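Local structure of tartrate dehydrogenase/decarboxylase (Pseudomonas putida, 3FLK) at residues S89-G92 with S93-F97; K96-E100 with F101-V105; I224-L227 with C228-V232. The protein oxidises tartrate to oxaloglycolate with NAD+, converts meso-tartrate to D-glycerate and oxidatively decarboxylates D-malate to pyruvate, using a magnesium or manganese ion. The protein carries 1 engineered substitution. All blocks are in the same frame, centred on the assembly; numbering follows the deposited sequence.

Interaction 1 of 3, residues S89-G92 with S93-F97; sequences SLWG and SLLKF. With NAI (1,4-dihydronicotinamide adenine dinucleotide), chain F.
Leu95 reaches back across the kink where helix 86-91 hands over to helix 94-100 and packs against Leu90 and Trp91. Its CB starts beside Leu90 O; beyond CG both methyls, CD1 and CD2, touch Leu90 CD2 at 3.8 Å. CD2 also sits over the middle of the indole, in a CH-pi contact 3.4 Å from the centroid of the Trp91 five-membered ring and only 13° off its normal. The indole NE1 makes weak hydrogen bonds to Asn194 O and Gly195 O of the second subunit, so this ring joins the turn to the dimer interface. At the kink, Leu90 O takes the N-H of Leu95 at 3.1 Å, and Ser93 OG donates to Ser89 O at 2.7 Å; chi1 of 61° swings that hydroxyl back toward the preceding helix. Ser93 holds the N-cap position of helix 94-100 without a side-chain capping bond. Leu94, running alongside Leu90, lines the NADH pocket with its CD2 3.2 Å from the carboxamide N7N. A water donates to Gly92 O at 2.7 Å and accepts from Lys96 NZ.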
loop_
_atom_site.group_PDB
_atom_site.type_symbol
_atom_site.label_atom_id
_atom_site.label_comp_id
_atom_site.label_asym_id
_atom_site.label_seq_id
_atom_site.Cartn_x
_atom_site.Cartn_y
_atom_site.Cartn_z
ATOM N N SER A 89 22.707 0.901 2.603
ATOM C CA SER A 89 22.961 0.683 1.179
ATOM C C SER A 89 22.176 1.624 0.263
ATOM O O SER A 89 22.748 2.210 -0.658
ATOM C CB SER A 89 22.725 -0.783 0.786
ATOM O OG SER A 89 21.394 -1.188 1.036
ATOM N N LEU A 90 20.878 1.780 0.523
ATOM C CA LEU A 90 20.028 2.619 -0.327
ATOM C C LEU A 90 20.374 4.105 -0.221
ATOM O O LEU A 90 20.520 4.786 -1.240
ATOM C CB LEU A 90 18.540 2.392 -0.028
ATOM C CG LEU A 90 17.563 2.872 -1.113
ATOM C CD1 LEU A 90 17.578 1.940 -2.317
ATOM C CD2 LEU A 90 16.147 2.998 -0.566
ATOM N N TRP A 91 20.513 4.593 1.012
ATOM C CA TRP A 91 20.816 6.001 1.267
ATOM C C TRP A 91 22.236 6.387 0.866
ATOM O O TRP A 91 22.505 7.551 0.567
ATOM C CB TRP A 91 20.550 6.360 2.732
ATOM C CG TRP A 91 19.094 6.528 3.025
ATOM C CD1 TRP A 91 18.209 5.553 3.382
ATOM C CD2 TRP A 91 18.349 7.749 2.972
ATOM N NE1 TRP A 91 16.953 6.092 3.555
ATOM C CE2 TRP A 91 17.014 7.440 3.314
ATOM C CE3 TRP A 91 18.679 9.076 2.669
ATOM C CZ2 TRP A 91 16.008 8.408 3.356
ATOM C CZ3 TRP A 91 17.679 10.038 2.714
ATOM C CH2 TRP A 91 16.361 9.699 3.057
ATOM N N GLY A 92 23.135 5.406 0.846
ATOM C CA GLY A 92 24.519 5.641 0.457
ATOM C C GLY A 92 24.775 5.578 -1.037
ATOM O O GLY A 92 25.890 5.853 -1.486
ATOM N N SER A 93 23.750 5.219 -1.812
ATOM C CA SER A 93 23.909 5.067 -3.257
ATOM C C SER A 93 22.752 5.651 -4.079
ATOM O O SER A 93 22.826 6.801 -4.516
ATOM C CB SER A 93 24.167 3.595 -3.620
ATOM O OG SER A 93 23.078 2.774 -3.237
ATOM N N LEU A 94 21.695 4.864 -4.286
ATOM C CA LEU A 94 20.602 5.242 -5.190
ATOM C C LEU A 94 19.881 6.527 -4.778
ATOM O O LEU A 94 19.566 7.363 -5.627
ATOM C CB LEU A 94 19.600 4.090 -5.356
ATOM C CG LEU A 94 18.331 4.321 -6.193
ATOM C CD1 LEU A 94 18.631 4.702 -7.646
ATOM C CD2 LEU A 94 17.451 3.095 -6.139
ATOM N N LEU A 95 19.627 6.682 -3.482
ATOM C CA LEU A 95 18.951 7.879 -2.983
ATOM C C LEU A 95 19.794 9.145 -3.154
ATOM O O LEU A 95 19.247 10.231 -3.352
ATOM C CB LEU A 95 18.478 7.686 -1.538
ATOM C CG LEU A 95 17.005 7.290 -1.321
ATOM C CD1 LEU A 95 16.441 6.348 -2.384
ATOM C CD2 LEU A 95 16.787 6.703 0.060
ATOM N N LYS A 96 21.119 8.998 -3.104
ATOM C CA LYS A 96 22.029 10.097 -3.435
ATOM C C LYS A 96 21.949 10.484 -4.915
ATOM O O LYS A 96 21.954 11.672 -5.241
ATOM C CB LYS A 96 23.472 9.767 -3.036
ATOM C CG LYS A 96 23.745 9.905 -1.543
ATOM C CD LYS A 96 25.228 9.745 -1.221
ATOM C CE LYS A 96 25.488 9.977 0.260
ATOM N NZ LYS A 96 26.902 9.706 0.639
ATOM N N PHE A 97 21.877 9.488 -5.801
ATOM C CA PHE A 97 21.655 9.732 -7.230
ATOM C C PHE A 97 20.367 10.525 -7.448
ATOM O O PHE A 97 20.367 11.549 -8.128
ATOM C CB PHE A 97 21.547 8.423 -8.029
ATOM C CG PHE A 97 22.816 7.610 -8.092
ATOM C CD1 PHE A 97 24.067 8.205 -7.984
ATOM C CD2 PHE A 97 22.750 6.236 -8.306
ATOM C CE1 PHE A 97 25.230 7.440 -8.060
ATOM C CE2 PHE A 97 23.906 5.463 -8.387
ATOM C CZ PHE A 97 25.147 6.066 -8.267
HETATM P PA NAI F . 13.048 -7.343 -4.513
HETATM O O1A NAI F . 12.401 -6.571 -5.598
HETATM O O2A NAI F . 14.506 -7.456 -4.703
HETATM O O5B NAI F . 12.412 -8.811 -4.464
HETATM C C5B NAI F . 11.070 -9.050 -4.104
HETATM C C4B NAI F . 10.607 -10.391 -4.665
HETATM O O4B NAI F . 10.426 -10.287 -6.065
HETATM C C3B NAI F . 11.624 -11.497 -4.422
HETATM O O3B NAI F . 10.929 -12.672 -4.077
HETATM C C2B NAI F . 12.319 -11.653 -5.760
HETATM O O2B NAI F . 12.733 -12.979 -5.999
HETATM C C1B NAI F . 11.274 -11.186 -6.760
HETATM N N9A NAI F . 11.899 -10.520 -7.915
HETATM C C8A NAI F . 12.444 -9.262 -7.949
HETATM N N7A NAI F . 12.908 -9.035 -9.198
HETATM C C5A NAI F . 12.669 -10.121 -9.958
HETATM C C6A NAI F . 12.937 -10.413 -11.292
HETATM N N6A NAI F . 13.535 -9.516 -12.072
HETATM N N1A NAI F . 12.565 -11.641 -11.801
HETATM C C2A NAI F . 11.937 -12.572 -11.001
HETATM N N3A NAI F . 11.671 -12.266 -9.679
HETATM C C4A NAI F . 12.035 -11.066 -9.165
HETATM O O3 NAI F . 12.653 -6.612 -3.123
HETATM P PN NAI F . 12.986 -7.083 -1.616
HETATM O O1N NAI F . 13.114 -8.554 -1.533
HETATM O O2N NAI F . 11.972 -6.430 -0.756
HETATM O O5D NAI F . 14.403 -6.398 -1.320
HETATM C C5D NAI F . 15.627 -7.035 -1.624
HETATM C C4D NAI F . 16.768 -6.019 -1.582
HETATM O O4D NAI F . 16.658 -5.121 -2.671
HETATM C C3D NAI F . 16.776 -5.162 -0.322
HETATM O O3D NAI F . 18.119 -4.985 0.058
HETATM C C2D NAI F . 16.186 -3.835 -0.767
HETATM O O2D NAI F . 16.673 -2.751 -0.012
HETATM C C1D NAI F . 16.647 -3.777 -2.215
HETATM N N1N NAI F . 15.819 -2.955 -3.120
HETATM C C2N NAI F . 16.471 -2.058 -3.920
HETATM C C3N NAI F . 15.765 -1.264 -4.817
HETATM C C7N NAI F . 16.522 -0.495 -5.861
HETATM O O7N NAI F . 17.919 -0.661 -5.972
HETATM N N7N NAI F . 15.861 0.336 -6.666
HETATM C C4N NAI F . 14.378 -1.397 -4.894
HETATM C C5N NAI F . 13.718 -2.317 -4.079
HETATM C C6N NAI F . 14.454 -3.100 -3.190
HETATM O O HOH W 1 28.046 6.810 -0.146
#

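Interaction 2 of 3, residues K96-E100 with F101-V105; sequences KFRRE and FDQYV. With OXL (oxalate ion), chain G.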
loop_
_atom_site.group_PDB
_atom_site.type_symbol
_atom_site.label_atom_id
_atom_site.label_comp_id
_atom_site.label_asym_id
_atom_site.label_seq_id
_atom_site.Cartn_x
_atom_site.Cartn_y
_atom_site.Cartn_z
ATOM N N LYS A 96 21.119 8.998 -3.104
ATOM C CA LYS A 96 22.029 10.097 -3.435
ATOM C C LYS A 96 21.949 10.484 -4.915
ATOM O O LYS A 96 21.954 11.672 -5.241
ATOM C CB LYS A 96 23.472 9.767 -3.036
ATOM C CG LYS A 96 23.745 9.905 -1.543
ATOM C CD LYS A 96 25.228 9.745 -1.221
ATOM C CE LYS A 96 25.488 9.977 0.260
ATOM N NZ LYS A 96 26.902 9.706 0.639
ATOM N N PHE A 97 21.877 9.488 -5.801
ATOM C CA PHE A 97 21.655 9.732 -7.230
ATOM C C PHE A 97 20.367 10.525 -7.448
ATOM O O PHE A 97 20.367 11.549 -8.128
ATOM C CB PHE A 97 21.547 8.423 -8.029
ATOM C CG PHE A 97 22.816 7.610 -8.092
ATOM C CD1 PHE A 97 24.067 8.205 -7.984
ATOM C CD2 PHE A 97 22.750 6.236 -8.306
ATOM C CE1 PHE A 97 25.230 7.440 -8.060
ATOM C CE2 PHE A 97 23.906 5.463 -8.387
ATOM C CZ PHE A 97 25.147 6.066 -8.267
ATOM N N ARG A 98 19.272 10.036 -6.868
ATOM C CA ARG A 98 17.951 10.630 -7.061
ATOM C C ARG A 98 17.876 12.072 -6.567
ATOM O O ARG A 98 17.295 12.931 -7.231
ATOM C CB ARG A 98 16.876 9.784 -6.374
ATOM C CG ARG A 98 16.589 8.454 -7.057
ATOM C CD ARG A 98 15.601 7.632 -6.252
ATOM N NE ARG A 98 15.165 6.430 -6.961
ATOM C CZ ARG A 98 14.489 5.429 -6.401
ATOM N NH1 ARG A 98 14.167 5.474 -5.113
ATOM N NH2 ARG A 98 14.137 4.374 -7.127
ATOM N N ARG A 99 18.481 12.333 -5.412
ATOM C CA ARG A 99 18.347 13.638 -4.760
ATOM C C ARG A 99 19.373 14.663 -5.231
ATOM O O ARG A 99 19.019 15.807 -5.522
ATOM C CB ARG A 99 18.336 13.480 -3.236
ATOM C CG ARG A 99 17.131 12.671 -2.785
ATOM C CD ARG A 99 17.005 12.497 -1.286
ATOM N NE ARG A 99 15.747 11.809 -0.997
ATOM C CZ ARG A 99 15.072 11.882 0.146
ATOM N NH1 ARG A 99 15.519 12.613 1.159
ATOM N NH2 ARG A 99 13.933 11.215 0.270
ATOM N N GLU A 100 20.633 14.248 -5.338
ATOM C CA GLU A 100 21.690 15.168 -5.761
ATOM C C GLU A 100 21.683 15.485 -7.258
ATOM O O GLU A 100 22.170 16.539 -7.668
ATOM C CB GLU A 100 23.064 14.692 -5.285
ATOM C CG GLU A 100 23.269 14.932 -3.794
ATOM C CD GLU A 100 24.593 14.414 -3.272
ATOM O OE1 GLU A 100 25.639 14.693 -3.897
ATOM O OE2 GLU A 100 24.583 13.745 -2.217
ATOM N N PHE A 101 21.123 14.586 -8.064
ATOM C CA PHE A 101 20.915 14.868 -9.484
ATOM C C PHE A 101 19.496 15.366 -9.754
ATOM O O PHE A 101 19.071 15.461 -10.908
ATOM C CB PHE A 101 21.250 13.650 -10.358
ATOM C CG PHE A 101 22.725 13.351 -10.451
ATOM C CD1 PHE A 101 23.674 14.338 -10.179
ATOM C CD2 PHE A 101 23.166 12.089 -10.832
ATOM C CE1 PHE A 101 25.037 14.066 -10.264
ATOM C CE2 PHE A 101 24.531 11.808 -10.925
ATOM C CZ PHE A 101 25.466 12.800 -10.640
ATOM N N ASP A 102 18.780 15.684 -8.675
ATOM C CA ASP A 102 17.422 16.239 -8.726
ATOM C C ASP A 102 16.518 15.523 -9.738
ATOM O O ASP A 102 15.873 16.155 -10.586
ATOM C CB ASP A 102 17.458 17.751 -8.981
ATOM C CG ASP A 102 16.264 18.475 -8.379
ATOM O OD1 ASP A 102 15.807 18.089 -7.277
ATOM O OD2 ASP A 102 15.784 19.439 -9.008
ATOM N N GLN A 103 16.488 14.198 -9.630
ATOM C CA GLN A 103 15.673 13.356 -10.495
ATOM C C GLN A 103 14.273 13.238 -9.894
ATOM O O GLN A 103 13.863 12.159 -9.468
ATOM C CB GLN A 103 16.332 11.977 -10.659
ATOM C CG GLN A 103 17.709 12.026 -11.328
ATOM C CD GLN A 103 18.513 10.734 -11.193
ATOM O OE1 GLN A 103 18.152 9.825 -10.441
ATOM N NE2 GLN A 103 19.623 10.660 -11.921
ATOM N N TYR A 104 13.543 14.353 -9.868
ATOM C CA TYR A 104 12.310 14.445 -9.073
ATOM C C TYR A 104 11.110 13.659 -9.609
ATOM O O TYR A 104 10.175 13.369 -8.858
ATOM C CB TYR A 104 11.946 15.907 -8.764
ATOM C CG TYR A 104 11.596 16.765 -9.962
ATOM C CD1 TYR A 104 10.287 16.835 -10.432
ATOM C CD2 TYR A 104 12.568 17.533 -10.603
ATOM C CE1 TYR A 104 9.955 17.630 -11.526
ATOM C CE2 TYR A 104 12.244 18.338 -11.698
ATOM C CZ TYR A 104 10.936 18.374 -12.151
ATOM O OH TYR A 104 10.597 19.158 -13.232
ATOM N N VAL A 105 11.133 13.323 -10.895
ATOM C CA VAL A 105 10.057 12.538 -11.499
ATOM C C VAL A 105 10.476 11.078 -11.641
ATOM O O VAL A 105 11.432 10.765 -12.352
ATOM C CB VAL A 105 9.636 13.063 -12.897
ATOM C CG1 VAL A 105 8.304 12.461 -13.291
ATOM C CG2 VAL A 105 9.537 14.570 -12.917
HETATM C C1 OXL G . 12.120 1.174 -3.478
HETATM C C2 OXL G . 11.854 1.788 -4.781
HETATM O O1 OXL G . 11.477 0.146 -3.153
HETATM O O2 OXL G . 12.471 2.825 -5.114
HETATM O O3 OXL G . 12.968 1.692 -2.716
HETATM O O4 OXL G . 11.002 1.257 -5.531
HETATM O O HOH W 2 16.908 16.995 -4.351
#
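Gln103 folds back under the last turn of helix 94-100 and crosses Arg98 at about a right angle, the amide and guanidinium planes 64° apart. The amide lies against the backbone at the root of the arginine, with Gln103 OE1 3.5 Å from Arg98 CA; this buried oxygen has no polar partner, whereas NE2 bonds to Pro277 O and lies in the plane of the Phe101 ring, at its edge. Cut back to an alanine, this position is likely to leave Pro277 O without its donor and to open a gap beside the backbone of Arg98. The arginine itself heads the other way, extended from CG to NE, and meets the oxalate edge-on: NH1 and NH2 of Arg98 both donate to OXL O2, at 3.1 and 3.0 Å, with that oxygen in the guanidinium plane. Asn269 on NE and a salt bridge from NH2 to Glu281 fix the group's rotation; Arg108 and Arg134 of the same chain, and Lys192 of the second subunit, also bond to the oxalate. The Phe101 ring meets that of Trp63 with planes about 60° apart, while its CB packs 3.2 Å from Phe97 O. Asp102, at positive phi, forms a salt bridge with Arg170. Its backbone N bonds weakly to Arg99 O, and Gln103 N reaches Arg98 O at 2.8 Å, in the carbonyl plane: a Schellman motif, closing the helix that carries an oxalate-binding arginine.

Interaction 3 of 3, residues I224-L227 with C228-V232; sequences IDIL and CARFV. With MG (magnesium ion), chain I; NAI (1,4-dihydronicotinamide adenine dinucleotide), chain N.
Four successive i to i+4 hydrogen bonds, from Cys228 N to Ile224 O at 3.0 Å through to Phe231 N to Leu227 O at 3.0 Å, make 224-232 a regular alpha-helix. Its opening turn brings Asp225 to the metal: chi1 of 60° sets the carboxylate between the backbone N and carbonyl carbon, and Asp225 OD2 binds the magnesium ion at 2.0 Å. The other oxygen, OD1, accepts the N-H of Ile226 at 2.7 Å from above the carboxylate plane, which limits rotation of the group. Two waters share the metal, as does Asp249 of the second subunit, so the site is built across the dimer interface. Next in line is Ile226, and Arg230 follows a turn later; together they line the adenosine half of NADH. Ile226 CG1 touches the ribose carbon C5B of the cofactor at 3.4 Å and also lies over one face of the Arg230 guanidinium, offset toward its rim. The arginine chain, extended from CG to NE, leads past the isoleucine to the ribose, where Arg230 NH2 gives a weak hydrogen bond to O3B at 2.8 Å, the hydroxyl lying near the guanidinium plane. Leu227 and Phe231 run side by side, with Leu227 CD1 3.8 Å from Phe231 CE1. Cys228 SG meets Ile224 CD1 at 4.3 Å. Phe231 meets the rings of Phe130 and Phe238. Within its own chain the helix packs on strand 186-191, where Leu227 touches Thr188 and Ala190, and on helix 245-258, where Leu227 and Cys228 meet Leu251; across the dimer interface Ile224, Ala229 and Val232 press on Ile250, Ala257 and Leu254, all on helix 245-258 of the second subunit.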
loop_
_atom_site.group_PDB
_atom_site.type_symbol
_atom_site.label_atom_id
_atom_site.label_comp_id
_atom_site.label_asym_id
_atom_site.label_seq_id
_atom_site.Cartn_x
_atom_site.Cartn_y
_atom_site.Cartn_z
ATOM N N ILE A 224 -5.123 6.193 0.045
ATOM C CA ILE A 224 -4.207 5.134 -0.385
ATOM C C ILE A 224 -4.756 3.721 -0.154
ATOM O O ILE A 224 -4.543 2.838 -0.983
ATOM C CB ILE A 224 -2.767 5.320 0.206
ATOM C CG1 ILE A 224 -1.769 4.327 -0.414
ATOM C CG2 ILE A 224 -2.764 5.234 1.739
ATOM C CD1 ILE A 224 -1.468 4.568 -1.894
ATOM N N ASP A 225 -5.477 3.517 0.947
ATOM C CA ASP A 225 -6.027 2.195 1.253
ATOM C C ASP A 225 -7.030 1.716 0.196
ATOM O O ASP A 225 -6.889 0.611 -0.331
ATOM C CB ASP A 225 -6.586 2.111 2.686
ATOM C CG ASP A 225 -7.715 3.103 2.961
ATOM O OD1 ASP A 225 -7.934 4.045 2.170
ATOM O OD2 ASP A 225 -8.387 2.930 3.999
ATOM N N ILE A 226 -8.004 2.559 -0.141
ATOM C CA ILE A 226 -9.000 2.193 -1.149
ATOM C C ILE A 226 -8.432 2.229 -2.576
ATOM O O ILE A 226 -8.900 1.499 -3.448
ATOM C CB ILE A 226 -10.316 3.027 -1.024
ATOM C CG1 ILE A 226 -11.455 2.371 -1.820
ATOM C CG2 ILE A 226 -10.104 4.483 -1.451
ATOM C CD1 ILE A 226 -11.874 0.982 -1.318
ATOM N N LEU A 227 -7.420 3.064 -2.801
ATOM C CA LEU A 227 -6.731 3.099 -4.086
ATOM C C LEU A 227 -6.075 1.746 -4.383
ATOM O O LEU A 227 -6.237 1.205 -5.473
ATOM C CB LEU A 227 -5.699 4.230 -4.119
ATOM C CG LEU A 227 -4.867 4.472 -5.384
ATOM C CD1 LEU A 227 -5.723 4.547 -6.632
ATOM C CD2 LEU A 227 -4.072 5.747 -5.233
ATOM N N CYS A 228 -5.351 1.206 -3.402
ATOM C CA CYS A 228 -4.774 -0.134 -3.516
ATOM C C CYS A 228 -5.835 -1.195 -3.812
ATOM O O CYS A 228 -5.630 -2.063 -4.662
ATOM C CB CYS A 228 -3.988 -0.493 -2.252
ATOM S SG CYS A 228 -2.438 0.416 -2.107
ATOM N N ALA A 229 -6.968 -1.109 -3.114
ATOM C CA ALA A 229 -8.108 -1.995 -3.341
ATOM C C ALA A 229 -8.630 -1.910 -4.781
ATOM O O ALA A 229 -8.958 -2.931 -5.389
ATOM C CB ALA A 229 -9.227 -1.687 -2.347
ATOM N N ARG A 230 -8.682 -0.693 -5.318
ATOM C CA ARG A 230 -9.174 -0.453 -6.677
ATOM C C ARG A 230 -8.209 -0.908 -7.775
ATOM O O ARG A 230 -8.641 -1.231 -8.881
ATOM C CB ARG A 230 -9.556 1.020 -6.865
ATOM C CG ARG A 230 -10.851 1.401 -6.155
ATOM C CD ARG A 230 -11.356 2.774 -6.579
ATOM N NE ARG A 230 -12.655 3.070 -5.972
ATOM C CZ ARG A 230 -12.873 4.027 -5.074
ATOM N NH1 ARG A 230 -11.881 4.815 -4.670
ATOM N NH2 ARG A 230 -14.091 4.203 -4.587
ATOM N N PHE A 231 -6.911 -0.936 -7.471
ATOM C CA PHE A 231 -5.916 -1.524 -8.376
ATOM C C PHE A 231 -6.251 -2.987 -8.661
ATOM O O PHE A 231 -6.049 -3.482 -9.774
ATOM C CB PHE A 231 -4.505 -1.418 -7.776
ATOM C CG PHE A 231 -3.741 -0.185 -8.198
ATOM C CD1 PHE A 231 -4.385 1.040 -8.377
ATOM C CD2 PHE A 231 -2.363 -0.246 -8.389
ATOM C CE1 PHE A 231 -3.674 2.172 -8.758
ATOM C CE2 PHE A 231 -1.639 0.885 -8.769
ATOM C CZ PHE A 231 -2.297 2.096 -8.956
ATOM N N VAL A 232 -6.773 -3.664 -7.642
ATOM C CA VAL A 232 -7.153 -5.068 -7.728
ATOM C C VAL A 232 -8.548 -5.250 -8.332
ATOM O O VAL A 232 -8.758 -6.146 -9.154
ATOM C CB VAL A 232 -7.069 -5.751 -6.335
ATOM C CG1 VAL A 232 -7.675 -7.154 -6.357
ATOM C CG2 VAL A 232 -5.620 -5.804 -5.856
HETATM MG MG MG I . -8.715 2.150 5.858
HETATM P PA NAI N . -14.930 4.128 1.886
HETATM O O1A NAI N . -14.575 2.893 2.620
HETATM O O2A NAI N . -16.003 4.870 2.583
HETATM O O5B NAI N . -15.422 3.763 0.400
HETATM C C5B NAI N . -14.537 3.305 -0.596
HETATM C C4B NAI N . -15.300 2.586 -1.706
HETATM O O4B NAI N . -15.805 1.346 -1.246
HETATM C C3B NAI N . -16.491 3.395 -2.198
HETATM O O3B NAI N . -16.553 3.289 -3.601
HETATM C C2B NAI N . -17.688 2.732 -1.548
HETATM O O2B NAI N . -18.850 2.794 -2.346
HETATM C C1B NAI N . -17.220 1.304 -1.313
HETATM N N9A NAI N . -17.775 0.780 -0.056
HETATM C C8A NAI N . -17.390 1.114 1.219
HETATM N N7A NAI N . -18.141 0.411 2.093
HETATM C C5A NAI N . -18.995 -0.367 1.401
HETATM C C6A NAI N . -19.970 -1.272 1.803
HETATM N N6A NAI N . -20.152 -1.538 3.094
HETATM N N1A NAI N . -20.706 -1.941 0.843
HETATM C C2A NAI N . -20.478 -1.711 -0.501
HETATM N N3A NAI N . -19.507 -0.807 -0.891
HETATM C C4A NAI N . -18.776 -0.149 0.045
HETATM O O3 NAI N . -13.572 4.979 1.750
HETATM P PN NAI N . -13.394 6.425 1.069
HETATM O O1N NAI N . -14.366 6.580 -0.038
HETATM O O2N NAI N . -11.948 6.564 0.801
HETATM O O5D NAI N . -13.756 7.433 2.270
HETATM C C5D NAI N . -15.034 8.015 2.412
HETATM C C4D NAI N . -15.127 8.715 3.765
HETATM O O4D NAI N . -15.044 7.770 4.818
HETATM C C3D NAI N . -13.998 9.709 3.985
HETATM O O3D NAI N . -14.538 10.858 4.594
HETATM C C2D NAI N . -13.055 8.997 4.940
HETATM O O2D NAI N . -12.347 9.906 5.748
HETATM C C1D NAI N . -14.016 8.120 5.731
HETATM N N1N NAI N . -13.435 6.885 6.302
HETATM C C2N NAI N . -13.744 6.569 7.599
HETATM C C3N NAI N . -13.242 5.410 8.188
HETATM C C7N NAI N . -13.770 4.977 9.525
HETATM O O7N NAI N . -14.955 5.563 10.013
HETATM N N7N NAI N . -13.114 4.048 10.225
HETATM C C4N NAI N . -12.424 4.563 7.440
HETATM C C5N NAI N . -12.117 4.886 6.116
HETATM C C6N NAI N . -12.634 6.053 5.553
HETATM O O HOH W 3 -10.699 1.827 5.518
HETATM O O HOH W 4 -8.238 0.100 5.701
#

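Interactions 1 and 2 follow each other along helix 94-100, sharing Lys96 and Phe97, with centres 10 Å apart; the first forms the helix's beginning, the second its end before strand 105-111. They touch where Trp91 CH2 packs 3.6 Å from Arg99 NH1. Interaction 3 comes later in the chain, on helix 224-233 just after the outermost strand 218-223 of the large mixed sheet, about 29 Å from interaction 1 and 28 Å from interaction 2, centre to centre. The two regions serve different active sites of the homodimer: 89-105 contributes to one cofactor and oxalate site, while 224-232 supplies a metal ligand and cofactor contacts to the other, so each site is assembled from both subunits.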